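Long-range contacts in 3'-5'-exonuclease (Saccharomyces cerevisiae, PDB 3E2V), which probably acts on DNA as a magnesium-dependent nuclease, nicking double strands as an endonuclease and removing nucleotides in the 3'-to-5' direction as an exonuclease: residues 131-142 and 225-233; 214-223 and 238-246. All coordinates share one frame; numbering follows the deposited sequence.

Contact 1: residues 131-142 and 225-233; sequences PSFAQGKLKELY and KDTFQLQKL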
# COMPACT_ATOMS: atom_id res chain seq x y z
N PRO A 131 -16.56 -14.76 -20.53
CA PRO A 131 -15.50 -13.83 -20.09
C PRO A 131 -15.51 -12.44 -20.74
O PRO A 131 -14.64 -11.63 -20.45
CB PRO A 131 -14.21 -14.57 -20.45
CG PRO A 131 -14.59 -15.45 -21.61
CD PRO A 131 -16.04 -15.79 -21.46
N SER A 132 -16.49 -12.16 -21.59
CA SER A 132 -16.49 -10.90 -22.32
C SER A 132 -16.47 -9.64 -21.44
O SER A 132 -15.72 -8.70 -21.71
CB SER A 132 -17.66 -10.85 -23.31
OG SER A 132 -17.82 -9.53 -23.81
N PHE A 133 -17.30 -9.61 -20.40
CA PHE A 133 -17.36 -8.44 -19.53
C PHE A 133 -16.01 -8.22 -18.83
O PHE A 133 -15.47 -7.11 -18.87
CB PHE A 133 -18.53 -8.51 -18.53
CG PHE A 133 -18.69 -7.28 -17.70
CD1 PHE A 133 -19.46 -6.21 -18.15
CD2 PHE A 133 -18.02 -7.16 -16.48
CE1 PHE A 133 -19.59 -5.05 -17.38
CE2 PHE A 133 -18.15 -6.00 -15.71
CZ PHE A 133 -18.93 -4.94 -16.16
N ALA A 134 -15.45 -9.30 -18.27
CA ALA A 134 -14.13 -9.21 -17.63
C ALA A 134 -13.03 -8.81 -18.60
O ALA A 134 -12.12 -8.05 -18.24
CB ALA A 134 -13.78 -10.53 -16.94
N GLN A 135 -13.10 -9.30 -19.83
CA GLN A 135 -12.15 -8.86 -20.86
C GLN A 135 -12.17 -7.34 -21.04
O GLN A 135 -11.12 -6.70 -21.15
CB GLN A 135 -12.41 -9.57 -22.19
CG GLN A 135 -11.98 -11.03 -22.24
CD GLN A 135 -12.66 -11.79 -23.37
OE1 GLN A 135 -13.52 -11.26 -24.07
NE2 GLN A 135 -12.27 -13.05 -23.54
N GLY A 136 -13.38 -6.77 -21.05
CA GLY A 136 -13.53 -5.32 -21.18
C GLY A 136 -13.01 -4.54 -19.98
O GLY A 136 -12.43 -3.47 -20.14
N LYS A 137 -13.23 -5.09 -18.79
CA LYS A 137 -12.76 -4.42 -17.58
C LYS A 137 -11.24 -4.44 -17.48
O LYS A 137 -10.62 -3.47 -17.05
CB LYS A 137 -13.40 -5.01 -16.32
CG LYS A 137 -14.92 -4.74 -16.22
CD LYS A 137 -15.26 -3.25 -16.28
CE LYS A 137 -15.03 -2.57 -14.94
NZ LYS A 137 -15.46 -1.13 -15.01
N LEU A 138 -10.64 -5.56 -17.88
CA LEU A 138 -9.19 -5.63 -17.90
C LEU A 138 -8.59 -4.66 -18.92
O LEU A 138 -7.59 -3.99 -18.65
CB LEU A 138 -8.74 -7.07 -18.18
CG LEU A 138 -8.86 -8.01 -16.97
CD1 LEU A 138 -8.84 -9.45 -17.46
CD2 LEU A 138 -7.74 -7.76 -15.95
N LYS A 139 -9.24 -4.55 -20.08
CA LYS A 139 -8.84 -3.54 -21.06
C LYS A 139 -8.93 -2.11 -20.50
O LYS A 139 -8.03 -1.30 -20.68
CB LYS A 139 -9.74 -3.64 -22.31
CG LYS A 139 -9.39 -2.63 -23.36
CD LYS A 139 -10.10 -2.94 -24.67
CE LYS A 139 -9.49 -2.14 -25.81
NZ LYS A 139 -9.67 -0.68 -25.57
N GLU A 140 -10.02 -1.82 -19.80
CA GLU A 140 -10.23 -0.51 -19.20
C GLU A 140 -9.08 -0.20 -18.22
O GLU A 140 -8.54 0.91 -18.22
CB GLU A 140 -11.58 -0.46 -18.49
CG GLU A 140 -11.84 0.85 -17.78
CD GLU A 140 -13.12 0.85 -16.96
OE1 GLU A 140 -13.94 -0.09 -17.12
OE2 GLU A 140 -13.31 1.79 -16.15
N LEU A 141 -8.71 -1.19 -17.42
CA LEU A 141 -7.64 -1.02 -16.45
C LEU A 141 -6.27 -0.79 -17.10
O LEU A 141 -5.54 0.13 -16.72
CB LEU A 141 -7.60 -2.24 -15.52
CG LEU A 141 -6.54 -2.22 -14.42
CD1 LEU A 141 -6.73 -1.03 -13.48
CD2 LEU A 141 -6.61 -3.52 -13.66
N TYR A 142 -5.94 -1.61 -18.10
CA TYR A 142 -4.71 -1.43 -18.90
C TYR A 142 -4.66 -0.05 -19.52
O TYR A 142 -3.64 0.67 -19.43
CB TYR A 142 -4.68 -2.51 -19.99
CG TYR A 142 -3.44 -2.50 -20.87
CD1 TYR A 142 -2.17 -2.64 -20.32
CD2 TYR A 142 -3.55 -2.39 -22.25
CE1 TYR A 142 -1.03 -2.67 -21.11
CE2 TYR A 142 -2.41 -2.41 -23.06
CZ TYR A 142 -1.16 -2.56 -22.48
OH TYR A 142 -0.02 -2.58 -23.26
N LYS A 225 -3.25 -20.04 -23.77
CA LYS A 225 -4.71 -19.88 -23.83
C LYS A 225 -5.21 -18.44 -23.83
O LYS A 225 -6.15 -18.10 -24.54
CB LYS A 225 -5.41 -20.69 -22.73
CG LYS A 225 -5.04 -20.29 -21.31
CD LYS A 225 -5.74 -21.13 -20.26
CE LYS A 225 -5.43 -20.61 -18.87
NZ LYS A 225 -6.02 -21.47 -17.80
N ASP A 226 -4.58 -17.57 -23.03
CA ASP A 226 -4.97 -16.15 -22.98
C ASP A 226 -6.50 -15.96 -22.91
O ASP A 226 -7.09 -15.27 -23.75
CB ASP A 226 -4.35 -15.38 -24.15
CG ASP A 226 -4.47 -13.86 -24.00
OD1 ASP A 226 -4.67 -13.35 -22.86
OD2 ASP A 226 -4.33 -13.16 -25.02
N THR A 227 -7.11 -16.57 -21.90
CA THR A 227 -8.56 -16.52 -21.70
C THR A 227 -9.12 -15.11 -21.80
O THR A 227 -10.19 -14.89 -22.40
CB THR A 227 -8.93 -17.16 -20.36
OG1 THR A 227 -8.54 -18.55 -20.38
CG2 THR A 227 -10.43 -17.07 -20.08
N PHE A 228 -8.40 -14.14 -21.25
CA PHE A 228 -8.90 -12.77 -21.20
C PHE A 228 -8.39 -11.87 -22.32
O PHE A 228 -8.59 -10.65 -22.32
CB PHE A 228 -8.70 -12.18 -19.79
CG PHE A 228 -9.46 -12.96 -18.73
CD1 PHE A 228 -10.79 -12.66 -18.47
CD2 PHE A 228 -8.88 -14.03 -18.07
CE1 PHE A 228 -11.51 -13.42 -17.52
CE2 PHE A 228 -9.58 -14.78 -17.13
CZ PHE A 228 -10.91 -14.48 -16.86
N GLN A 229 -7.76 -12.50 -23.32
CA GLN A 229 -7.42 -11.85 -24.59
C GLN A 229 -6.54 -10.60 -24.41
O GLN A 229 -6.71 -9.59 -25.09
CB GLN A 229 -8.68 -11.53 -25.43
CG GLN A 229 -9.48 -12.77 -25.86
CD GLN A 229 -10.69 -12.45 -26.76
OE1 GLN A 229 -11.11 -11.30 -26.90
NE2 GLN A 229 -11.25 -13.50 -27.36
N LEU A 230 -5.55 -10.71 -23.52
CA LEU A 230 -4.67 -9.58 -23.23
C LEU A 230 -3.68 -9.33 -24.36
O LEU A 230 -3.22 -8.21 -24.55
CB LEU A 230 -3.91 -9.82 -21.93
CG LEU A 230 -4.72 -10.03 -20.66
CD1 LEU A 230 -3.78 -10.29 -19.48
CD2 LEU A 230 -5.63 -8.85 -20.36
N GLN A 231 -3.36 -10.38 -25.10
CA GLN A 231 -2.40 -10.27 -26.19
C GLN A 231 -3.00 -9.55 -27.41
O GLN A 231 -2.31 -9.34 -28.41
CB GLN A 231 -1.81 -11.65 -26.52
CG GLN A 231 -0.94 -12.18 -25.37
CD GLN A 231 -0.59 -13.65 -25.48
OE1 GLN A 231 -0.29 -14.16 -26.57
NE2 GLN A 231 -0.62 -14.35 -24.35
N LYS A 232 -4.28 -9.17 -27.30
CA LYS A 232 -4.97 -8.33 -28.29
C LYS A 232 -4.86 -6.84 -27.94
O LYS A 232 -5.21 -5.97 -28.76
CB LYS A 232 -6.45 -8.72 -28.38
N LEU A 233 -4.40 -6.55 -26.74
CA LEU A 233 -4.25 -5.17 -26.27
C LEU A 233 -2.90 -4.60 -26.71
O LEU A 233 -2.57 -3.46 -26.39
CB LEU A 233 -4.38 -5.11 -24.75
CG LEU A 233 -5.61 -5.74 -24.09
CD1 LEU A 233 -5.45 -5.69 -22.58
CD2 LEU A 233 -6.91 -5.06 -24.52
O HOH W 1 -8.91 -7.80 -22.42
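Gln-135 and Phe-228 mark the nearest approach of the two backbones, their CA atoms 5.1 Å apart, where the start of helix 132-149 passes a type I turn running from Asp-226 to Gln-229. Further on, beyond a short 3-10 segment at 230-232, the CA atoms of Lys-139 and Leu-233 are 7.1 Å apart. The backbones are joined through a water, which donates to both Gln-135 O and Phe-228 O. The carboxylate of Asp-226, the first residue of the turn, ties the turn to the 3-10 segment that follows, accepting from Leu-230 N through OD1 and from Gln-231 N through OD2.

Gln-135 carries the polar part. With CG beside its own backbone N (chi1 -74°) and the chain extended beyond, NE2 donates to Thr-227 O at 3.0 Å, in the plane of both groups. Its amide also stacks on that of Gln-229, the planes 15° apart. An alanine here would take away the donor to Thr-227 O and is likely to leave the Gln-229 amide, without its stacking partner, freer to turn.

Next to this polar pair, Phe-228 packs against Pro-131, Ala-134 and Leu-138. Ala-134 is small enough to let the ring come close, its CB 3.7 Å from Phe-228 CE1, while Leu-138 CD1 sits 3.6 Å from Phe-228 CB. Leu-233 divides its branches: CD2 rests on the aliphatic chain of Lys-139, 3.7 Å from CG, and CD1 lies near Tyr-142 CD2. Its carbonyl O meets the Tyr-142 ring at the edge.

Lys-139 forms a salt bridge with Asp-143, one turn on, and Tyr-142 OH a hydrogen bond with Asn-191. Phe-228 reaches Phe-180, Glu-183 and Val-127, so its side chain is held among helices 118-129, 132-149 and 174-187, on the outside of the TIM barrel.

Contact 2: residues 214-223 and 238-246; sequences LERFVVGFTD and SSGFYKFHP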
# COMPACT_ATOMS: atom_id res chain seq x y z
N LEU A 214 3.31 -15.68 -7.83
CA LEU A 214 4.44 -14.82 -8.15
C LEU A 214 5.65 -15.58 -8.69
O LEU A 214 6.38 -15.05 -9.55
CB LEU A 214 4.85 -13.97 -6.93
CG LEU A 214 3.83 -12.89 -6.58
CD1 LEU A 214 4.15 -12.31 -5.21
CD2 LEU A 214 3.83 -11.79 -7.62
N GLU A 215 5.88 -16.79 -8.18
CA GLU A 215 7.03 -17.57 -8.63
C GLU A 215 6.98 -17.83 -10.13
O GLU A 215 8.04 -17.84 -10.80
CB GLU A 215 7.13 -18.89 -7.87
CG GLU A 215 8.41 -19.66 -8.13
CD GLU A 215 8.28 -20.65 -9.28
OE1 GLU A 215 7.17 -20.80 -9.85
OE2 GLU A 215 9.30 -21.30 -9.62
N ARG A 216 5.77 -18.03 -10.67
CA ARG A 216 5.65 -18.25 -12.12
C ARG A 216 6.11 -17.03 -12.92
O ARG A 216 6.70 -17.17 -14.00
CB ARG A 216 4.23 -18.66 -12.51
CG ARG A 216 3.89 -20.05 -12.03
CD ARG A 216 2.70 -20.63 -12.78
NE ARG A 216 1.56 -19.73 -12.80
CZ ARG A 216 0.61 -19.68 -11.85
NH1 ARG A 216 0.64 -20.50 -10.80
NH2 ARG A 216 -0.37 -18.81 -11.97
N PHE A 217 5.85 -15.83 -12.40
CA PHE A 217 6.32 -14.61 -13.05
C PHE A 217 7.81 -14.34 -12.79
O PHE A 217 8.48 -13.73 -13.61
CB PHE A 217 5.48 -13.42 -12.56
CG PHE A 217 4.08 -13.39 -13.11
CD1 PHE A 217 3.78 -12.63 -14.26
CD2 PHE A 217 3.06 -14.13 -12.51
CE1 PHE A 217 2.47 -12.61 -14.77
CE2 PHE A 217 1.75 -14.09 -13.02
CZ PHE A 217 1.46 -13.35 -14.15
N VAL A 218 8.31 -14.75 -11.62
CA VAL A 218 9.73 -14.58 -11.32
C VAL A 218 10.59 -15.43 -12.26
O VAL A 218 11.60 -14.94 -12.81
CB VAL A 218 10.03 -14.92 -9.82
CG1 VAL A 218 11.54 -15.07 -9.58
CG2 VAL A 218 9.45 -13.83 -8.91
N VAL A 219 10.18 -16.69 -12.48
CA VAL A 219 10.90 -17.62 -13.36
C VAL A 219 10.53 -17.42 -14.82
O VAL A 219 11.39 -17.54 -15.69
CB VAL A 219 10.67 -19.08 -12.95
CG1 VAL A 219 11.37 -20.04 -13.94
CG2 VAL A 219 11.19 -19.28 -11.53
N GLY A 220 9.27 -17.09 -15.07
CA GLY A 220 8.73 -16.94 -16.43
C GLY A 220 7.79 -18.08 -16.80
O GLY A 220 8.01 -19.23 -16.42
N PHE A 221 6.71 -17.75 -17.50
CA PHE A 221 5.80 -18.78 -18.03
C PHE A 221 5.12 -18.27 -19.28
O PHE A 221 5.05 -17.07 -19.52
CB PHE A 221 4.75 -19.20 -17.00
CG PHE A 221 3.68 -18.16 -16.78
CD1 PHE A 221 2.43 -18.28 -17.38
CD2 PHE A 221 3.95 -17.05 -15.99
CE1 PHE A 221 1.45 -17.30 -17.17
CE2 PHE A 221 3.00 -16.08 -15.78
CZ PHE A 221 1.75 -16.20 -16.36
N THR A 222 4.60 -19.21 -20.07
CA THR A 222 3.94 -18.89 -21.33
C THR A 222 2.44 -19.14 -21.21
O THR A 222 2.02 -20.20 -20.77
CB THR A 222 4.56 -19.73 -22.48
OG1 THR A 222 5.96 -19.43 -22.56
CG2 THR A 222 3.91 -19.37 -23.82
N ASP A 223 1.67 -18.12 -21.59
CA ASP A 223 0.21 -18.18 -21.53
C ASP A 223 -0.33 -18.38 -22.94
O ASP A 223 -0.62 -17.42 -23.65
CB ASP A 223 -0.34 -16.89 -20.93
CG ASP A 223 -1.86 -16.87 -20.85
OD1 ASP A 223 -2.51 -17.93 -20.96
OD2 ASP A 223 -2.42 -15.77 -20.69
N SER A 238 4.33 -11.42 -29.17
CA SER A 238 3.29 -12.37 -29.56
C SER A 238 3.48 -13.70 -28.85
O SER A 238 2.63 -14.58 -28.95
CB SER A 238 3.30 -12.60 -31.09
N SER A 239 4.60 -13.83 -28.12
CA SER A 239 5.03 -15.12 -27.59
C SER A 239 4.15 -15.65 -26.47
O SER A 239 4.04 -16.86 -26.28
CB SER A 239 6.48 -15.05 -27.09
OG SER A 239 6.58 -14.27 -25.90
N GLY A 240 3.52 -14.74 -25.72
CA GLY A 240 2.76 -15.13 -24.54
C GLY A 240 3.62 -15.38 -23.30
O GLY A 240 3.12 -15.89 -22.29
N PHE A 241 4.91 -15.07 -23.41
CA PHE A 241 5.87 -15.29 -22.32
C PHE A 241 5.87 -14.11 -21.36
O PHE A 241 6.21 -12.98 -21.73
CB PHE A 241 7.27 -15.54 -22.87
CG PHE A 241 8.30 -15.87 -21.82
CD1 PHE A 241 8.26 -17.06 -21.13
CD2 PHE A 241 9.34 -14.98 -21.56
CE1 PHE A 241 9.22 -17.37 -20.16
CE2 PHE A 241 10.30 -15.28 -20.60
CZ PHE A 241 10.24 -16.48 -19.90
N TYR A 242 5.48 -14.40 -20.12
CA TYR A 242 5.43 -13.43 -19.03
C TYR A 242 6.57 -13.69 -18.04
O TYR A 242 6.66 -14.78 -17.48
CB TYR A 242 4.11 -13.55 -18.28
CG TYR A 242 2.93 -13.04 -19.07
CD1 TYR A 242 2.63 -11.68 -19.08
CD2 TYR A 242 2.14 -13.90 -19.83
CE1 TYR A 242 1.56 -11.19 -19.81
CE2 TYR A 242 1.07 -13.42 -20.56
CZ TYR A 242 0.79 -12.06 -20.54
OH TYR A 242 -0.28 -11.57 -21.26
N LYS A 243 7.41 -12.68 -17.82
CA LYS A 243 8.45 -12.77 -16.80
C LYS A 243 8.75 -11.38 -16.25
O LYS A 243 8.93 -10.45 -17.03
CB LYS A 243 9.76 -13.40 -17.36
CG LYS A 243 10.80 -13.67 -16.29
CD LYS A 243 12.09 -14.23 -16.88
CE LYS A 243 13.05 -14.58 -15.74
NZ LYS A 243 14.40 -15.00 -16.25
N PHE A 244 8.84 -11.24 -14.93
CA PHE A 244 9.22 -9.95 -14.38
C PHE A 244 10.61 -9.53 -14.86
O PHE A 244 11.55 -10.33 -14.92
CB PHE A 244 9.26 -9.99 -12.85
CG PHE A 244 7.93 -10.19 -12.17
CD1 PHE A 244 6.73 -9.70 -12.70
CD2 PHE A 244 7.92 -10.80 -10.93
CE1 PHE A 244 5.51 -9.88 -12.00
CE2 PHE A 244 6.71 -10.97 -10.23
CZ PHE A 244 5.51 -10.50 -10.76
N HIS A 245 10.73 -8.24 -15.16
CA HIS A 245 12.04 -7.65 -15.40
C HIS A 245 12.98 -7.94 -14.23
O HIS A 245 12.53 -7.92 -13.08
CB HIS A 245 11.88 -6.14 -15.57
CG HIS A 245 13.10 -5.46 -16.09
ND1 HIS A 245 14.15 -5.10 -15.29
CD2 HIS A 245 13.43 -5.06 -17.35
CE1 HIS A 245 15.09 -4.53 -16.02
NE2 HIS A 245 14.68 -4.49 -17.27
N PRO A 246 14.27 -8.22 -14.48
CA PRO A 246 15.14 -8.59 -13.37
C PRO A 246 15.32 -7.48 -12.34
O PRO A 246 15.73 -7.77 -11.21
CB PRO A 246 16.47 -8.94 -14.05
CG PRO A 246 16.44 -8.22 -15.34
CD PRO A 246 15.00 -8.25 -15.77
O HOH W 2 12.19 -12.26 -13.00
O HOH W 3 -2.04 -13.48 -21.92
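Four backbone hydrogen bonds join the segments, two of them between Phe-221 and Tyr-242, an antiparallel hydrogen-bonded pair: Phe-221 N to Tyr-242 O at 3.0 Å and Tyr-242 N to Phe-221 O at 2.8 Å. Asp-223 N to Gly-240 O and Phe-244 N to Phe-217 O extend the bonding at either end, the latter using a carbonyl of the last helical turn.

On the strand face that carries Phe-221 and Tyr-242, the two ring planes are 26° apart, but with centroids 5.7 Å apart the rings scarcely overlap. Phe-221 has CG between its backbone N and carbonyl carbon (chi1 73°), which brings CE2 within 3.7 Å of Tyr-242 CB. Phe-241 is on the other face with Thr-222, whose OG1 meets its ring edge. Phe-217 CB lies over the Phe-244 ring face, 3.5 Å from its centroid, a CH-pi contact, while Leu-214 CD2 touches that ring's edge. The aliphatic part of Lys-243 runs past the carbonyls at the helix end, CE 3.3 Å from Val-218 O.

Glycine is required twice. Gly-220 leaves the helix with positive phi (108°), where a side chain would collide with Phe-241 CZ; at Gly-240 a CB would crowd Asp-223 O.

Water bridges Asp-223 OD2 and Tyr-242 OH; Asp-223 also forms a salt bridge with Lys-186.

Two short strands thus make a beta hairpin with a long connection, inserted between helix 207-219 and strand 250-252 of the TIM barrel.

The two contacts interleave along the chain: residues 225-233 of contact 1 belong to the long connection between the strands of contact 2. Their centres are 18 Å apart, yet they touch directly. Gln-231 NE2 lies 3.2 Å from Asp-223 O, a probable hydrogen bond. In addition, Leu-230 packs with its CB 4.1 Å from Tyr-242 OH. Asp-223 OD1 also accepts from Asp-226 N, tying the residue after strand 221-222 to the turn. Helix 174-187 receives side chains from both contacts. Contact 1 is remote from the magnesium site of His-253 and Asp-303; in contact 2 the side chain of Leu-214 comes within about 11 Å of that of His-253. Gly-240 N is hydrogen-bonded to a glycerol, probably from the crystallisation liquor.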